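Local atomic coordinates of carbonic anhydrase (Unidentified, PDB entry 3R1W), a protein that probably catalyses the reversible hydration of carbon dioxide to bicarbonate, as a trimeric left-handed beta-helix enzyme of the gamma-class type. Residues G62-V67 against G91-I96; S71-T76 against A100-C105; A123-E128 against K141-G146. One frame throughout, in Å; residues are numbered along the deposited sequence.

Contact 1: residues G62-V67 against G91-I96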
loop_
_atom_site.group_PDB
_atom_site.type_symbol
_atom_site.label_atom_id
_atom_site.label_comp_id
_atom_site.label_asym_id
_atom_site.label_seq_id
_atom_site.Cartn_x
_atom_site.Cartn_y
_atom_site.Cartn_z
ATOM N N GLY B 62 18.436 12.479 -2.443
ATOM C CA GLY B 62 19.107 13.690 -1.996
ATOM C C GLY B 62 18.725 14.139 -0.599
ATOM O O GLY B 62 18.312 13.335 0.231
ATOM N N ALA B 63 18.851 15.441 -0.346
ATOM C CA ALA B 63 18.618 16.008 0.981
ATOM C C ALA B 63 17.193 16.510 1.194
ATOM O O ALA B 63 16.543 16.967 0.257
ATOM C CB ALA B 63 19.612 17.155 1.237
ATOM N N ARG B 64 16.726 16.422 2.442
ATOM C CA ARG B 64 15.423 16.952 2.850
ATOM C C ARG B 64 14.265 16.317 2.074
ATOM O O ARG B 64 13.268 16.967 1.769
ATOM C CB ARG B 64 15.383 18.486 2.734
ATOM C CG ARG B 64 16.394 19.205 3.630
ATOM C CD ARG B 64 16.357 20.703 3.382
ATOM N NE ARG B 64 16.580 20.992 1.973
ATOM C CZ ARG B 64 17.716 21.471 1.476
ATOM N NH1 ARG B 64 18.738 21.742 2.282
ATOM N NH2 ARG B 64 17.824 21.691 0.170
ATOM N N THR B 65 14.401 15.033 1.771
ATOM C CA THR B 65 13.370 14.326 1.023
ATOM C C THR B 65 12.653 13.346 1.939
ATOM O O THR B 65 13.282 12.721 2.794
ATOM C CB THR B 65 13.985 13.630 -0.203
ATOM O OG1 THR B 65 14.234 14.619 -1.211
ATOM C CG2 THR B 65 13.056 12.558 -0.762
ATOM N N SER B 66 11.332 13.266 1.805
ATOM C CA SER B 66 10.558 12.345 2.625
ATOM C C SER B 66 10.051 11.195 1.774
ATOM O O SER B 66 9.711 11.377 0.603
ATOM C CB SER B 66 9.395 13.049 3.335
ATOM O OG SER B 66 8.442 13.562 2.422
ATOM N N VAL B 67 10.043 10.013 2.370
ATOM C CA VAL B 67 9.474 8.821 1.764
ATOM C C VAL B 67 8.372 8.383 2.716
ATOM O O VAL B 67 8.647 7.793 3.750
ATOM C CB VAL B 67 10.525 7.704 1.645
ATOM C CG1 VAL B 67 9.908 6.445 1.026
ATOM C CG2 VAL B 67 11.716 8.190 0.817
ATOM N N GLY B 91 16.106 13.574 -6.115
ATOM C CA GLY B 91 16.859 14.748 -5.688
ATOM C C GLY B 91 16.517 15.266 -4.300
ATOM O O GLY B 91 16.092 14.499 -3.435
ATOM N N ASP B 92 16.713 16.572 -4.097
ATOM C CA ASP B 92 16.489 17.239 -2.809
ATOM C C ASP B 92 15.092 17.849 -2.719
ATOM O O ASP B 92 14.500 18.207 -3.735
ATOM C CB ASP B 92 17.474 18.399 -2.612
ATOM C CG ASP B 92 18.905 18.042 -2.954
ATOM O OD1 ASP B 92 19.339 16.909 -2.672
ATOM O OD2 ASP B 92 19.608 18.922 -3.498
ATOM N N ASP B 93 14.585 17.993 -1.497
ATOM C CA ASP B 93 13.310 18.667 -1.271
ATOM C C ASP B 93 12.195 17.996 -2.055
ATOM O O ASP B 93 11.320 18.653 -2.603
ATOM C CB ASP B 93 13.401 20.145 -1.657
ATOM C CG ASP B 93 14.364 20.921 -0.770
ATOM O OD1 ASP B 93 14.261 20.827 0.475
ATOM O OD2 ASP B 93 15.229 21.624 -1.323
ATOM N N VAL B 94 12.245 16.673 -2.122
ATOM C CA VAL B 94 11.194 15.916 -2.782
ATOM C C VAL B 94 10.259 15.355 -1.715
ATOM O O VAL B 94 10.704 14.813 -0.710
ATOM C CB VAL B 94 11.788 14.781 -3.656
ATOM C CG1 VAL B 94 10.676 13.881 -4.207
ATOM C CG2 VAL B 94 12.627 15.375 -4.790
ATOM N N THR B 95 8.959 15.524 -1.918
ATOM C CA THR B 95 7.986 14.979 -0.978
ATOM C C THR B 95 7.303 13.778 -1.637
ATOM O O THR B 95 6.538 13.934 -2.587
ATOM C CB THR B 95 6.946 16.035 -0.569
ATOM O OG1 THR B 95 7.613 17.166 0.008
ATOM C CG2 THR B 95 5.963 15.453 0.458
ATOM N N ILE B 96 7.595 12.578 -1.146
ATOM C CA ILE B 96 6.998 11.375 -1.717
ATOM C C ILE B 96 5.816 10.969 -0.841
ATOM O O ILE B 96 5.994 10.522 0.289
ATOM C CB ILE B 96 8.045 10.243 -1.846
ATOM C CG1 ILE B 96 9.209 10.709 -2.734
ATOM C CG2 ILE B 96 7.414 8.969 -2.426
ATOM C CD1 ILE B 96 10.447 9.832 -2.614
HETATM O O HOH W 1 8.893 16.241 2.376
#
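R64 and D93 run side by side in the same direction and join in a two-point salt bridge at the outer end of the contact. The arginine chain bends at chi3 (-56°), which presents the guanidinium side-on: NE reaches OD1 of D93 at 2.8 Å and NH2 reaches OD2 at 3.0 Å. Both oxygens lie near the guanidinium plane, but the nitrogens come to their syn sides about 30° out of the carboxylate plane. R64 is exposed here, but helix 162-184 packs alongside, with V176 against R64 and A172 against D93.

The packing tightens at T65. Its OG1 donates to O of G91 at 2.9 Å and accepts from N of V94 at 3.0 Å, so a single buried hydroxyl ties two backbone groups of the neighbouring segment. Nearer the surface, at the partly exposed corner, OD1 of D92 takes the A63 backbone N-H on its anti side in a nearly straight bond of 2.8 Å, and A63 O receives D93 N. These are matching corners in successive coils of a left-handed beta-helix, the hexapeptide-repeat fold of gamma-class carbonic anhydrases. Past the corner the segments become parallel strands, with S66 bridged to T95 and V67 to I96.

The two faces of this strand pair differ. On the inner one, V67 CG2 meets I96 CD1 at 4.0 Å, and I96 also packs on I90 and I113. On the other, the hydroxyls of S66 and T95 are linked by a water, which lies 2.7 Å from S66 OG and donates to T95 OG1 at 2.8 Å. W47 and Y175 lie against S66, while T95 remains partly exposed.

Contact 2: residues S71-T76 against A100-C105; sequences SVLHIT and AMLHGC
CG of H74 stands anti to the backbone N (chi1 -165°), and that of H103 is turned some way from anti (chi1 -150°). Both residues sit on the same face of the sheet, and these torsions lay the imidazoles side by side. They meet obliquely, with planes at 80°, and ND1 of H74 lies 3.6 Å from NE2 of H103. One face of the H103 ring is covered by the H74 carbonyl, and T76 OG1 approaches the ring's edge, 3.1 Å from CE1. The polar far ends are fixed from outside: H74 NE2 bonds to D55 and H103 ND1 to D121, which also takes T76 OG1. H98 of the second subunit brings its ring to both histidines, consistent with the three-histidine metal site that gamma-class enzymes build across a subunit interface. An alanine at H103 is likely to leave D121 OD1 without its imidazole partner, and H74 together with H98 of the second subunit without the third ring.

Beneath the rings the parallel ladder is regular: L102 N reaches V72 O at 3.0 Å and H74 N reaches L102 O at 2.9 Å. The doubly bent M101 chain curls its CE back to V72 CG1 at 3.7 Å. On the inner face L73 CD2 packs on L102 CB at 3.8 Å. Strand 72-74 is flanked by strand 51-54 and strand 101-103 by strand 118-119, while strand 88-90 lies across the interior under L73.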
loop_
_atom_site.group_PDB
_atom_site.type_symbol
_atom_site.label_atom_id
_atom_site.label_comp_id
_atom_site.label_asym_id
_atom_site.label_seq_id
_atom_site.Cartn_x
_atom_site.Cartn_y
_atom_site.Cartn_z
ATOM N N SER B 71 5.031 3.669 1.308
ATOM C CA SER B 71 5.622 3.783 -0.033
ATOM C C SER B 71 6.551 2.606 -0.301
ATOM O O SER B 71 7.122 2.026 0.629
ATOM C CB SER B 71 6.403 5.097 -0.188
ATOM O OG SER B 71 5.549 6.228 -0.102
ATOM N N VAL B 72 6.688 2.244 -1.573
ATOM C CA VAL B 72 7.659 1.237 -1.984
ATOM C C VAL B 72 8.530 1.840 -3.081
ATOM O O VAL B 72 8.022 2.339 -4.093
ATOM C CB VAL B 72 6.985 -0.069 -2.473
ATOM C CG1 VAL B 72 7.996 -0.982 -3.184
ATOM C CG2 VAL B 72 6.347 -0.812 -1.296
ATOM N N LEU B 73 9.841 1.836 -2.843
ATOM C CA LEU B 73 10.818 2.303 -3.825
ATOM C C LEU B 73 11.665 1.117 -4.254
ATOM O O LEU B 73 12.264 0.447 -3.418
ATOM C CB LEU B 73 11.738 3.363 -3.231
ATOM C CG LEU B 73 11.196 4.573 -2.466
ATOM C CD1 LEU B 73 12.206 5.734 -2.475
ATOM C CD2 LEU B 73 9.821 5.022 -2.913
ATOM N N HIS B 74 11.727 0.860 -5.553
ATOM C CA HIS B 74 12.491 -0.278 -6.030
ATOM C C HIS B 74 13.065 0.015 -7.415
ATOM O O HIS B 74 12.956 1.127 -7.933
ATOM C CB HIS B 74 11.632 -1.557 -6.009
ATOM C CG HIS B 74 12.426 -2.822 -6.150
ATOM N ND1 HIS B 74 12.108 -3.809 -7.058
ATOM C CD2 HIS B 74 13.540 -3.250 -5.505
ATOM C CE1 HIS B 74 12.989 -4.791 -6.969
ATOM N NE2 HIS B 74 13.869 -4.476 -6.034
ATOM N N ILE B 75 13.702 -0.986 -7.992
ATOM C CA ILE B 75 14.491 -0.795 -9.191
ATOM C C ILE B 75 14.354 -1.999 -10.111
ATOM O O ILE B 75 13.677 -2.974 -9.776
ATOM C CB ILE B 75 15.970 -0.565 -8.830
ATOM C CG1 ILE B 75 16.414 -1.500 -7.688
ATOM C CG2 ILE B 75 16.172 0.878 -8.384
ATOM C CD1 ILE B 75 16.389 -3.017 -8.019
ATOM N N THR B 76 14.994 -1.934 -11.274
ATOM C CA THR B 76 14.935 -3.049 -12.218
ATOM C C THR B 76 16.337 -3.575 -12.527
ATOM O O THR B 76 17.228 -2.811 -12.887
ATOM C CB THR B 76 14.257 -2.624 -13.531
ATOM O OG1 THR B 76 12.884 -2.311 -13.278
ATOM C CG2 THR B 76 14.337 -3.746 -14.574
ATOM N N ALA B 100 3.185 5.766 -2.155
ATOM C CA ALA B 100 3.748 5.960 -3.489
ATOM C C ALA B 100 4.399 4.660 -3.989
ATOM O O ALA B 100 4.778 3.797 -3.200
ATOM C CB ALA B 100 4.754 7.100 -3.476
ATOM N N MET B 101 4.526 4.532 -5.306
ATOM C CA MET B 101 5.223 3.401 -5.893
ATOM C C MET B 101 6.194 3.948 -6.914
ATOM O O MET B 101 5.782 4.374 -7.997
ATOM C CB MET B 101 4.229 2.487 -6.610
ATOM C CG MET B 101 4.863 1.298 -7.330
ATOM S SD MET B 101 5.445 -0.003 -6.230
ATOM C CE MET B 101 7.191 0.075 -6.603
ATOM N N LEU B 102 7.474 3.949 -6.557
ATOM C CA LEU B 102 8.520 4.505 -7.401
ATOM C C LEU B 102 9.382 3.354 -7.872
ATOM O O LEU B 102 9.926 2.603 -7.055
ATOM C CB LEU B 102 9.365 5.526 -6.633
ATOM C CG LEU B 102 8.795 6.943 -6.435
ATOM C CD1 LEU B 102 7.386 6.904 -5.907
ATOM C CD2 LEU B 102 9.680 7.795 -5.506
ATOM N N HIS B 103 9.492 3.207 -9.188
ATOM C CA HIS B 103 10.224 2.087 -9.765
ATOM C C HIS B 103 11.153 2.564 -10.875
ATOM O O HIS B 103 10.697 3.015 -11.916
ATOM C CB HIS B 103 9.248 1.042 -10.318
ATOM C CG HIS B 103 9.770 -0.357 -10.263
ATOM N ND1 HIS B 103 10.677 -0.852 -11.176
ATOM C CD2 HIS B 103 9.517 -1.370 -9.398
ATOM C CE1 HIS B 103 10.958 -2.108 -10.880
ATOM N NE2 HIS B 103 10.268 -2.445 -9.804
ATOM N N GLY B 104 12.456 2.486 -10.627
ATOM C CA GLY B 104 13.445 2.679 -11.676
ATOM C C GLY B 104 13.410 4.017 -12.380
ATOM O O GLY B 104 13.791 4.111 -13.552
ATOM N N CYS B 105 12.992 5.057 -11.666
ATOM C CA CYS B 105 12.799 6.362 -12.289
ATOM C C CYS B 105 13.820 7.396 -11.829
ATOM O O CYS B 105 14.660 7.130 -10.965
ATOM C CB CYS B 105 11.369 6.868 -12.034
ATOM S SG CYS B 105 10.881 6.885 -10.282
#

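Contact 3: residues A123-E128 against K141-G146; sequences AIVEDE and KVLESG
I124 and V142, then V125 and L143, pair as parallel strands in the last rung of one wall of the left-handed beta-helix. The backbone evidence is an alternating ladder: I124 N to K141 O at 2.9 Å, L143 N to I124 O at 2.8 Å, and E126 N to L143 O at 3.0 Å. Inside the coil V125 CG2 touches L143 CD1 at 3.8 Å, the two side chains lying alongside each other; I124 and V142 occupy the exposed face.

Beyond V125 the one-to-one register ends and side chains bond to the backbone across the contact. E126, extended past CG, lays its carboxylate back over the neighbouring coil, so that OE1 takes S145 N at 2.8 Å from above the carboxylate plane, while OE2 rests against V142 CG1. The corner closes with G146 N bonding to E128 O and with S145 OG, placed anti to its own N (chi1 -171°), donating to D127 O at 2.6 Å from 41° above the carbonyl plane.

A second shell anchors this corner. V137 backs L143 and A123, D127 OD1 accepts N109 N from the preceding coil, and E128 OE2 is held in salt bridges by both R110 NE and NH2 of R165, on helix 162-184.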
loop_
_atom_site.group_PDB
_atom_site.type_symbol
_atom_site.label_atom_id
_atom_site.label_comp_id
_atom_site.label_asym_id
_atom_site.label_seq_id
_atom_site.Cartn_x
_atom_site.Cartn_y
_atom_site.Cartn_z
ATOM N N ALA B 123 11.120 6.685 -16.327
ATOM C CA ALA B 123 10.462 7.983 -16.269
ATOM C C ALA B 123 11.423 9.041 -15.719
ATOM O O ALA B 123 12.274 8.750 -14.887
ATOM C CB ALA B 123 9.182 7.905 -15.418
ATOM N N ILE B 124 11.275 10.275 -16.188
ATOM C CA ILE B 124 12.105 11.369 -15.716
ATOM C C ILE B 124 11.216 12.520 -15.279
ATOM O O ILE B 124 10.461 13.066 -16.078
ATOM C CB ILE B 124 13.072 11.859 -16.823
ATOM C CG1 ILE B 124 14.067 10.752 -17.181
ATOM C CG2 ILE B 124 13.801 13.115 -16.380
ATOM C CD1 ILE B 124 14.920 11.055 -18.403
ATOM N N VAL B 125 11.281 12.862 -13.998
ATOM C CA VAL B 125 10.530 13.998 -13.481
ATOM C C VAL B 125 11.485 15.158 -13.237
ATOM O O VAL B 125 12.395 15.069 -12.409
ATOM C CB VAL B 125 9.800 13.640 -12.171
ATOM C CG1 VAL B 125 8.928 14.808 -11.707
ATOM C CG2 VAL B 125 8.955 12.379 -12.359
ATOM N N GLU B 126 11.293 16.248 -13.971
ATOM C CA GLU B 126 12.169 17.406 -13.830
ATOM C C GLU B 126 11.918 18.167 -12.518
ATOM O O GLU B 126 11.016 17.820 -11.748
ATOM C CB GLU B 126 12.038 18.317 -15.058
ATOM C CG GLU B 126 12.468 17.614 -16.338
ATOM C CD GLU B 126 12.387 18.490 -17.577
ATOM O OE1 GLU B 126 11.953 19.657 -17.474
ATOM O OE2 GLU B 126 12.760 17.999 -18.661
ATOM N N ASP B 127 12.737 19.183 -12.258
ATOM C CA ASP B 127 12.589 20.027 -11.068
ATOM C C ASP B 127 11.232 20.714 -11.028
ATOM O O ASP B 127 10.678 21.063 -12.067
ATOM C CB ASP B 127 13.644 21.141 -11.061
ATOM C CG ASP B 127 15.059 20.634 -10.903
ATOM O OD1 ASP B 127 15.268 19.411 -10.722
ATOM O OD2 ASP B 127 15.976 21.488 -10.953
ATOM N N GLU B 128 10.719 20.935 -9.822
ATOM C CA GLU B 128 9.532 21.767 -9.627
ATOM C C GLU B 128 8.321 21.274 -10.419
ATOM O O GLU B 128 7.680 22.023 -11.154
ATOM C CB GLU B 128 9.874 23.245 -9.913
ATOM C CG GLU B 128 10.979 23.738 -8.975
ATOM C CD GLU B 128 11.368 25.202 -9.163
ATOM O OE1 GLU B 128 10.885 25.852 -10.114
ATOM O OE2 GLU B 128 12.175 25.697 -8.346
ATOM N N LYS B 141 8.297 8.229 -19.538
ATOM C CA LYS B 141 7.633 9.533 -19.625
ATOM C C LYS B 141 8.464 10.651 -18.989
ATOM O O LYS B 141 8.984 10.498 -17.879
ATOM C CB LYS B 141 6.247 9.455 -18.974
ATOM C CG LYS B 141 5.507 10.789 -18.868
ATOM C CD LYS B 141 4.854 11.175 -20.185
ATOM C CE LYS B 141 4.112 12.501 -20.061
ATOM N NZ LYS B 141 3.541 12.918 -21.362
ATOM N N VAL B 142 8.590 11.776 -19.698
ATOM C CA VAL B 142 9.302 12.940 -19.186
ATOM C C VAL B 142 8.307 13.986 -18.696
ATOM O O VAL B 142 7.404 14.391 -19.437
ATOM C CB VAL B 142 10.205 13.578 -20.264
ATOM C CG1 VAL B 142 10.914 14.823 -19.706
ATOM C CG2 VAL B 142 11.211 12.555 -20.781
ATOM N N LEU B 143 8.457 14.402 -17.442
ATOM C CA LEU B 143 7.607 15.449 -16.874
ATOM C C LEU B 143 8.351 16.779 -16.858
ATOM O O LEU B 143 9.371 16.923 -16.184
ATOM C CB LEU B 143 7.149 15.081 -15.459
ATOM C CG LEU B 143 6.390 13.764 -15.299
ATOM C CD1 LEU B 143 5.716 13.704 -13.935
ATOM C CD2 LEU B 143 5.358 13.553 -16.402
ATOM N N GLU B 144 7.827 17.754 -17.599
ATOM C CA GLU B 144 8.524 19.017 -17.803
ATOM C C GLU B 144 8.441 19.921 -16.584
ATOM O O GLU B 144 7.394 20.036 -15.959
ATOM C CB GLU B 144 7.957 19.750 -19.021
ATOM C CG GLU B 144 8.019 18.941 -20.306
ATOM C CD GLU B 144 7.324 19.629 -21.474
ATOM O OE1 GLU B 144 6.964 20.822 -21.344
ATOM O OE2 GLU B 144 7.137 18.968 -22.518
ATOM N N SER B 145 9.559 20.566 -16.268
ATOM C CA SER B 145 9.646 21.464 -15.128
ATOM C C SER B 145 8.541 22.525 -15.110
ATOM O O SER B 145 8.204 23.110 -16.142
ATOM C CB SER B 145 11.019 22.138 -15.096
ATOM O OG SER B 145 11.208 22.854 -13.891
ATOM N N GLY B 146 7.976 22.756 -13.926
ATOM C CA GLY B 146 7.047 23.855 -13.718
ATOM C C GLY B 146 5.612 23.518 -14.062
ATOM O O GLY B 146 4.791 24.415 -14.263
#

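All three contacts join successive coils of one beta-helix. Contacts 1 and 2 link the same two coils at consecutive walls: strands 66-67 and 94-96 lead into 72-74 and 101-103. Their centres are 14 Å apart, yet they share an interior, where I96 CD1 of contact 1 lies 3.6 Å from L102 CD2 of contact 2. Contact 3 lies further along the helix axis. It meets contact 2 where C105 CB packs 3.5 Å from A123 O, and its nearest atoms are about 7 Å from contact 1. Contact 2 contributes H74 and H103 to the probable metal site, which H98 of the second subunit would complete. No other subunit touches contact 1 or contact 3.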